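Local coordinates for protein transglutaminase-like enzymes, putative cysteine protease (Cytophaga hutchinsonii, PDB 3ISR) that is probably a cysteine-dependent hydrolase of the transglutaminase-like superfamily, its substrate unknown, at residues Asp112-Pro115 against Phe116-Ser120; Asn141-Ser144 against Lys145-Ile149; Gly162-Asn165 against Ser166-Ala170. All blocks are in the same frame, centred on the assembly; numbering follows the deposited sequence.

Contact 1: residues Asp112-Pro115 against Phe116-Ser120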
loop_
_atom_site.group_PDB
_atom_site.type_symbol
_atom_site.label_atom_id
_atom_site.label_comp_id
_atom_site.label_asym_id
_atom_site.label_seq_id
_atom_site.Cartn_x
_atom_site.Cartn_y
_atom_site.Cartn_z
ATOM N N ASP B 112 -26.484 18.388 2.029
ATOM C CA ASP B 112 -26.385 16.994 2.473
ATOM C C ASP B 112 -25.898 15.975 1.425
ATOM O O ASP B 112 -25.596 14.814 1.762
ATOM C CB ASP B 112 -27.651 16.530 3.229
ATOM C CG ASP B 112 -28.878 16.313 2.336
ATOM O OD1 ASP B 112 -28.901 16.700 1.144
ATOM O OD2 ASP B 112 -29.864 15.747 2.866
ATOM N N ILE B 113 -25.788 16.411 0.174
ATOM C CA ILE B 113 -25.226 15.555 -0.901
ATOM C C ILE B 113 -23.708 15.702 -0.992
ATOM O O ILE B 113 -22.999 14.752 -1.287
ATOM C CB ILE B 113 -25.852 15.897 -2.273
ATOM C CG1 ILE B 113 -27.382 15.901 -2.181
ATOM C CG2 ILE B 113 -25.380 14.943 -3.381
ATOM C CD1 ILE B 113 -27.976 14.621 -1.670
ATOM N N ILE B 114 -23.219 16.899 -0.692
ATOM C CA ILE B 114 -21.802 17.238 -0.876
ATOM C C ILE B 114 -20.821 16.227 -0.268
ATOM O O ILE B 114 -19.841 15.893 -0.918
ATOM C CB ILE B 114 -21.508 18.669 -0.376
ATOM C CG1 ILE B 114 -22.315 19.687 -1.200
ATOM C CG2 ILE B 114 -19.993 18.970 -0.410
ATOM C CD1 ILE B 114 -21.911 19.782 -2.656
ATOM N N PRO B 115 -21.072 15.746 0.969
ATOM C CA PRO B 115 -20.108 14.813 1.579
ATOM C C PRO B 115 -19.818 13.579 0.724
ATOM O O PRO B 115 -18.725 13.018 0.809
ATOM C CB PRO B 115 -20.801 14.412 2.897
ATOM C CG PRO B 115 -21.647 15.582 3.225
ATOM C CD PRO B 115 -22.156 16.092 1.912
ATOM N N PHE B 116 -20.760 13.197 -0.142
ATOM C CA PHE B 116 -20.617 11.982 -0.925
ATOM C C PHE B 116 -19.778 12.176 -2.184
ATOM O O PHE B 116 -19.642 11.277 -3.000
ATOM C CB PHE B 116 -22.001 11.372 -1.197
ATOM C CG PHE B 116 -22.725 11.021 0.070
ATOM C CD1 PHE B 116 -22.358 9.891 0.791
ATOM C CD2 PHE B 116 -23.727 11.863 0.582
ATOM C CE1 PHE B 116 -23.003 9.554 1.999
ATOM C CE2 PHE B 116 -24.383 11.546 1.803
ATOM C CZ PHE B 116 -24.010 10.379 2.506
ATOM N N LEU B 117 -19.189 13.363 -2.320
ATOM C CA LEU B 117 -18.183 13.609 -3.342
ATOM C C LEU B 117 -16.764 13.297 -2.834
ATOM O O LEU B 117 -15.810 13.262 -3.619
ATOM C CB LEU B 117 -18.246 15.090 -3.777
ATOM C CG LEU B 117 -19.448 15.512 -4.643
ATOM C CD1 LEU B 117 -19.641 17.044 -4.629
ATOM C CD2 LEU B 117 -19.281 14.996 -6.076
ATOM N N PHE B 118 -16.610 13.124 -1.524
ATOM C CA PHE B 118 -15.279 13.060 -0.908
ATOM C C PHE B 118 -14.798 11.649 -0.622
ATOM O O PHE B 118 -15.616 10.738 -0.457
ATOM C CB PHE B 118 -15.227 13.943 0.343
ATOM C CG PHE B 118 -15.365 15.397 0.003
ATOM C CD1 PHE B 118 -14.288 16.101 -0.509
ATOM C CD2 PHE B 118 -16.598 16.023 0.097
ATOM C CE1 PHE B 118 -14.421 17.469 -0.875
ATOM C CE2 PHE B 118 -16.755 17.366 -0.257
ATOM C CZ PHE B 118 -15.675 18.090 -0.743
ATOM N N PRO B 119 -13.470 11.451 -0.619
ATOM C CA PRO B 119 -12.945 10.107 -0.331
ATOM C C PRO B 119 -13.341 9.677 1.075
ATOM O O PRO B 119 -13.516 10.537 1.969
ATOM C CB PRO B 119 -11.425 10.284 -0.398
ATOM C CG PRO B 119 -11.164 11.673 -0.964
ATOM C CD PRO B 119 -12.415 12.467 -0.838
ATOM N N SER B 120 -13.452 8.369 1.285
ATOM C CA SER B 120 -13.731 7.819 2.597
ATOM C C SER B 120 -12.765 6.653 2.869
ATOM O O SER B 120 -11.935 6.349 2.018
ATOM C CB SER B 120 -15.185 7.349 2.644
ATOM O OG SER B 120 -15.429 6.395 1.638
HETATM O O HOH W 1 -17.624 10.571 1.298
#
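I114 and F118 meet because their first torsions send them the same way: CG1 of I114 lies beside the backbone N (chi1 -62°), which puts the methyl CG2 anti to that N, while CG of F118 is anti to its carbonyl carbon (chi1 -66°), and the two side chains run alongside each other. CG2 of I114 arrives in the plane of the F118 ring, at its edge, 3.6 Å from CE2. One position earlier, L117 approaches I114 at a slant, CD1 to CD1 at 4.1 Å. A branched aliphatic residue suits this place, since I114 has one methyl for each neighbour. The F116 ring presents an edge to the carbonyl oxygens of D112 and I113, CE2 3.5 Å from D112 O and CD2 equally close to I113 O, a polarised C-H rim turned to oxygen. With an alanine here the ring is gone, D112 O and I113 O would probably lose that aromatic edge, and a gap would open beside the turn. The backbone is tied by three successive bonds: F116 N to I113 O at 3.0 Å, L117 N to I114 O at 3.0 Å and F118 N to P115 O at 3.2 Å. P115, lacking an N-H, fits near the start of such a turn, while its carbonyl is gripped twice, by F118 N and by a water that also donates to F118 O. I113 and L117 rest on P198, whereas Y62 of the second subunit packs on I114 and P115, and S256 of that subunit on F118. Each bond spans i to i+3, the signature of a short 3-10 helix, residues 114-117, between strand 78-96 and helix 129-136, with one side against its own chain and another at the subunit interface.

Contact 2: residues Asn141-Ser144 against Lys145-Ile149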
loop_
_atom_site.group_PDB
_atom_site.type_symbol
_atom_site.label_atom_id
_atom_site.label_comp_id
_atom_site.label_asym_id
_atom_site.label_seq_id
_atom_site.Cartn_x
_atom_site.Cartn_y
_atom_site.Cartn_z
ATOM N N ASN B 141 -22.694 11.364 -20.904
ATOM C CA ASN B 141 -23.731 11.639 -19.912
ATOM C C ASN B 141 -23.548 10.854 -18.614
ATOM O O ASN B 141 -23.135 9.693 -18.629
ATOM C CB ASN B 141 -25.154 11.501 -20.487
ATOM C CG ASN B 141 -25.676 10.066 -20.488
ATOM O OD1 ASN B 141 -25.666 9.404 -21.521
ATOM N ND2 ASN B 141 -26.167 9.599 -19.346
ATOM N N VAL B 142 -23.862 11.519 -17.506
ATOM C CA VAL B 142 -23.611 11.008 -16.172
ATOM C C VAL B 142 -24.152 9.596 -15.944
ATOM O O VAL B 142 -23.433 8.737 -15.437
ATOM C CB VAL B 142 -24.127 11.985 -15.083
ATOM C CG1 VAL B 142 -23.848 11.442 -13.701
ATOM C CG2 VAL B 142 -23.478 13.370 -15.253
ATOM N N TYR B 143 -25.408 9.351 -16.315
ATOM C CA TYR B 143 -25.979 8.029 -16.099
ATOM C C TYR B 143 -25.158 6.987 -16.845
ATOM O O TYR B 143 -24.773 5.963 -16.274
ATOM C CB TYR B 143 -27.445 7.946 -16.534
ATOM C CG TYR B 143 -27.970 6.526 -16.419
ATOM C CD1 TYR B 143 -28.390 6.013 -15.185
ATOM C CD2 TYR B 143 -27.995 5.682 -17.528
ATOM C CE1 TYR B 143 -28.835 4.702 -15.069
ATOM C CE2 TYR B 143 -28.441 4.373 -17.423
ATOM C CZ TYR B 143 -28.860 3.892 -16.198
ATOM O OH TYR B 143 -29.307 2.601 -16.112
ATOM N N SER B 144 -24.886 7.251 -18.120
ATOM C CA SER B 144 -24.095 6.315 -18.921
ATOM C C SER B 144 -22.697 6.110 -18.345
ATOM O O SER B 144 -22.146 5.002 -18.388
ATOM C CB SER B 144 -24.030 6.771 -20.374
ATOM O OG SER B 144 -25.313 6.648 -20.956
ATOM N N LYS B 145 -22.134 7.167 -17.779
ATOM C CA LYS B 145 -20.858 7.037 -17.128
ATOM C C LYS B 145 -20.904 6.059 -15.942
ATOM O O LYS B 145 -20.048 5.186 -15.827
ATOM C CB LYS B 145 -20.378 8.402 -16.667
ATOM C CG LYS B 145 -18.905 8.450 -16.468
ATOM C CD LYS B 145 -18.326 9.559 -17.303
ATOM C CE LYS B 145 -18.433 10.871 -16.616
ATOM N NZ LYS B 145 -18.126 11.921 -17.615
ATOM N N VAL B 146 -21.908 6.186 -15.076
ATOM C CA VAL B 146 -22.012 5.283 -13.915
ATOM C C VAL B 146 -22.322 3.852 -14.343
ATOM O O VAL B 146 -21.807 2.877 -13.778
ATOM C CB VAL B 146 -23.035 5.769 -12.865
ATOM C CG1 VAL B 146 -23.023 4.846 -11.622
ATOM C CG2 VAL B 146 -22.715 7.196 -12.430
ATOM N N LEU B 147 -23.145 3.723 -15.371
ATOM C CA LEU B 147 -23.458 2.413 -15.865
ATOM C C LEU B 147 -22.213 1.750 -16.458
ATOM O O LEU B 147 -21.998 0.550 -16.249
ATOM C CB LEU B 147 -24.596 2.485 -16.893
ATOM C CG LEU B 147 -25.112 1.129 -17.351
ATOM C CD1 LEU B 147 -25.737 0.369 -16.184
ATOM C CD2 LEU B 147 -26.115 1.312 -18.519
ATOM N N ALA B 148 -21.385 2.526 -17.161
ATOM C CA ALA B 148 -20.135 1.994 -17.700
ATOM C C ALA B 148 -19.172 1.560 -16.593
ATOM O O ALA B 148 -18.426 0.575 -16.754
ATOM C CB ALA B 148 -19.455 3.003 -18.606
ATOM N N ILE B 149 -19.170 2.316 -15.494
ATOM C CA ILE B 149 -18.362 1.963 -14.330
ATOM C C ILE B 149 -18.820 0.605 -13.808
ATOM O O ILE B 149 -18.003 -0.297 -13.573
ATOM C CB ILE B 149 -18.456 3.046 -13.216
ATOM C CG1 ILE B 149 -17.623 4.265 -13.621
ATOM C CG2 ILE B 149 -17.966 2.487 -11.827
ATOM C CD1 ILE B 149 -17.865 5.493 -12.753
#
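K145 N reaches back to N141 O at 2.8 Å and opens a run of four i to i+4 bonds, continued by V146 on V142, L147 on Y143 and A148 on S144, which makes this the opening two turns of the alpha helix 142-156, with N141 as its N-cap. Among the side chains, Y143 and L147 are one turn apart and touch obliquely, CE2 of the ring to CD2 of the leucine at 4.0 Å. With CG anti to the backbone N (chi1 175°), Y143 swings its ring out along the flank where L147 follows. V146, compact and beta-branched, sets CG2 3.5 Å from V142 O and turns to the interior, packing on C192 of helix 181-194 and on F218, A220 and I222 of strand 215-222. A148 needs only a methyl, 3.4 Å from S144 O, and its side chain also meets I139. K145 bends at chi2 and chi3, and its NZ hydrogen-bonds to I139 O. The chemistry is thus divided: V142 and V146 face strand 215-222, and V146 also helix 181-194, while the lysine's ammonium, near a helix start where positive charge is probably unwelcome, is probably stabilised by the I139 carbonyl.

Contact 3: residues Gly162-Asn165 against Ser166-Ala170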
loop_
_atom_site.group_PDB
_atom_site.type_symbol
_atom_site.label_atom_id
_atom_site.label_comp_id
_atom_site.label_asym_id
_atom_site.label_seq_id
_atom_site.Cartn_x
_atom_site.Cartn_y
_atom_site.Cartn_z
ATOM N N GLY B 162 -14.440 -15.127 0.191
ATOM C CA GLY B 162 -13.254 -15.299 1.026
ATOM C C GLY B 162 -11.956 -14.707 0.501
ATOM O O GLY B 162 -10.897 -14.934 1.084
ATOM N N SER B 163 -12.021 -13.964 -0.599
ATOM C CA SER B 163 -10.823 -13.391 -1.201
ATOM C C SER B 163 -10.398 -12.064 -0.546
ATOM O O SER B 163 -9.287 -11.582 -0.785
ATOM C CB SER B 163 -11.044 -13.163 -2.703
ATOM O OG SER B 163 -12.163 -12.302 -2.920
ATOM N N THR B 164 -11.290 -11.471 0.251
ATOM C CA THR B 164 -11.035 -10.164 0.889
ATOM C C THR B 164 -11.386 -10.193 2.382
ATOM O O THR B 164 -11.850 -11.211 2.886
ATOM C CB THR B 164 -11.844 -9.037 0.197
ATOM O OG1 THR B 164 -13.239 -9.354 0.257
ATOM C CG2 THR B 164 -11.440 -8.902 -1.271
ATOM N N ASN B 165 -11.165 -9.072 3.080
ATOM C CA ASN B 165 -11.508 -8.942 4.482
ATOM C C ASN B 165 -11.995 -7.525 4.773
ATOM O O ASN B 165 -12.174 -6.728 3.847
ATOM C CB ASN B 165 -10.316 -9.329 5.383
ATOM C CG ASN B 165 -9.058 -8.498 5.108
ATOM O OD1 ASN B 165 -9.121 -7.301 4.808
ATOM N ND2 ASN B 165 -7.906 -9.139 5.229
ATOM N N SER B 166 -12.215 -7.204 6.044
ATOM C CA SER B 166 -12.811 -5.908 6.368
ATOM C C SER B 166 -11.858 -4.737 6.083
ATOM O O SER B 166 -12.296 -3.590 5.969
ATOM C CB SER B 166 -13.301 -5.881 7.816
ATOM O OG SER B 166 -12.197 -5.894 8.702
ATOM N N GLN B 167 -10.566 -5.022 5.955
ATOM C CA GLN B 167 -9.578 -3.969 5.671
ATOM C C GLN B 167 -9.501 -3.587 4.199
ATOM O O GLN B 167 -8.999 -2.511 3.858
ATOM C CB GLN B 167 -8.180 -4.365 6.188
ATOM C CG GLN B 167 -8.106 -4.481 7.714
ATOM C CD GLN B 167 -6.679 -4.718 8.221
ATOM O OE1 GLN B 167 -5.725 -4.782 7.441
ATOM N NE2 GLN B 167 -6.533 -4.830 9.539
ATOM N N THR B 168 -9.990 -4.473 3.327
ATOM C CA THR B 168 -9.930 -4.275 1.880
ATOM C C THR B 168 -10.710 -3.044 1.424
ATOM O O THR B 168 -11.846 -2.802 1.879
ATOM C CB THR B 168 -10.490 -5.520 1.146
ATOM O OG1 THR B 168 -9.882 -6.716 1.674
ATOM C CG2 THR B 168 -10.250 -5.460 -0.344
ATOM N N SER B 169 -10.128 -2.296 0.492
ATOM C CA SER B 169 -10.720 -1.047 0.013
ATOM C C SER B 169 -10.774 -1.042 -1.499
ATOM O O SER B 169 -10.185 -1.907 -2.163
ATOM C CB SER B 169 -9.846 0.131 0.476
ATOM O OG SER B 169 -8.548 0.078 -0.125
ATOM N N ALA B 170 -11.430 -0.024 -2.055
ATOM C CA ALA B 170 -11.452 0.171 -3.486
ATOM C C ALA B 170 -10.043 0.190 -4.088
ATOM O O ALA B 170 -9.836 -0.350 -5.177
ATOM C CB ALA B 170 -12.178 1.459 -3.853
#
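N165 and T168 exchange hydrogen bonds across a tight bend. N165 N points straight at T168 OG1, 3.0 Å away with an N-H...O angle of 179°, and T168 N answers to N165 O at 3.2 Å from above that carbonyl's plane. The amide oxygen of N165 adds two more: Q167 N comes to OD1 at 2.9 Å, tilted 33° from the carbonyl plane, and T168 N makes a weak bond to the same atom. With CG set between the backbone N and the carbonyl carbon (chi1 58°), the one-carbon arm of asparagine folds over the following amides and suits an Asx turn. Here that turn is superposed on a type I beta turn from N165 to T168, in the loop that leads to helix 170-176, whose N-cap is S169. Van der Waals contact comes from T164 and T168, whose side chains cross at about a right angle, CG2 to CG2 at 3.8 Å. Beta-branching suits both, since each offers a methyl to the other and keeps a hydroxyl for polar work: OG1 of T168 serves the turn, while OG1 of T164 bonds to D183 of helix 181-194. R121 holds Q167 O, and Q167 packs on D126 of the second subunit.

Overall arrangement
The three contacts follow one another along the chain, 112-120, then 141-149, then 162-170, and none touches another. Centres of contacts 1 and 2 lie about 18 Å apart, those of contacts 1 and 3 about 22 Å, and those of contacts 2 and 3 about 25 Å; the nearest atoms of contacts 1 and 3 are about 7 Å apart. Helix 181-194 links them: R193 bonds to contact 1, contact 2 packs on L191 and C192, and contact 3 meets D183 and L187. Contact 2 adds the antiparallel sheet of strands 199-206, 215-222, 225-229 and 240-246. Contacts 1 and 3 lie at the subunit interface, while no other chain touches contact 2.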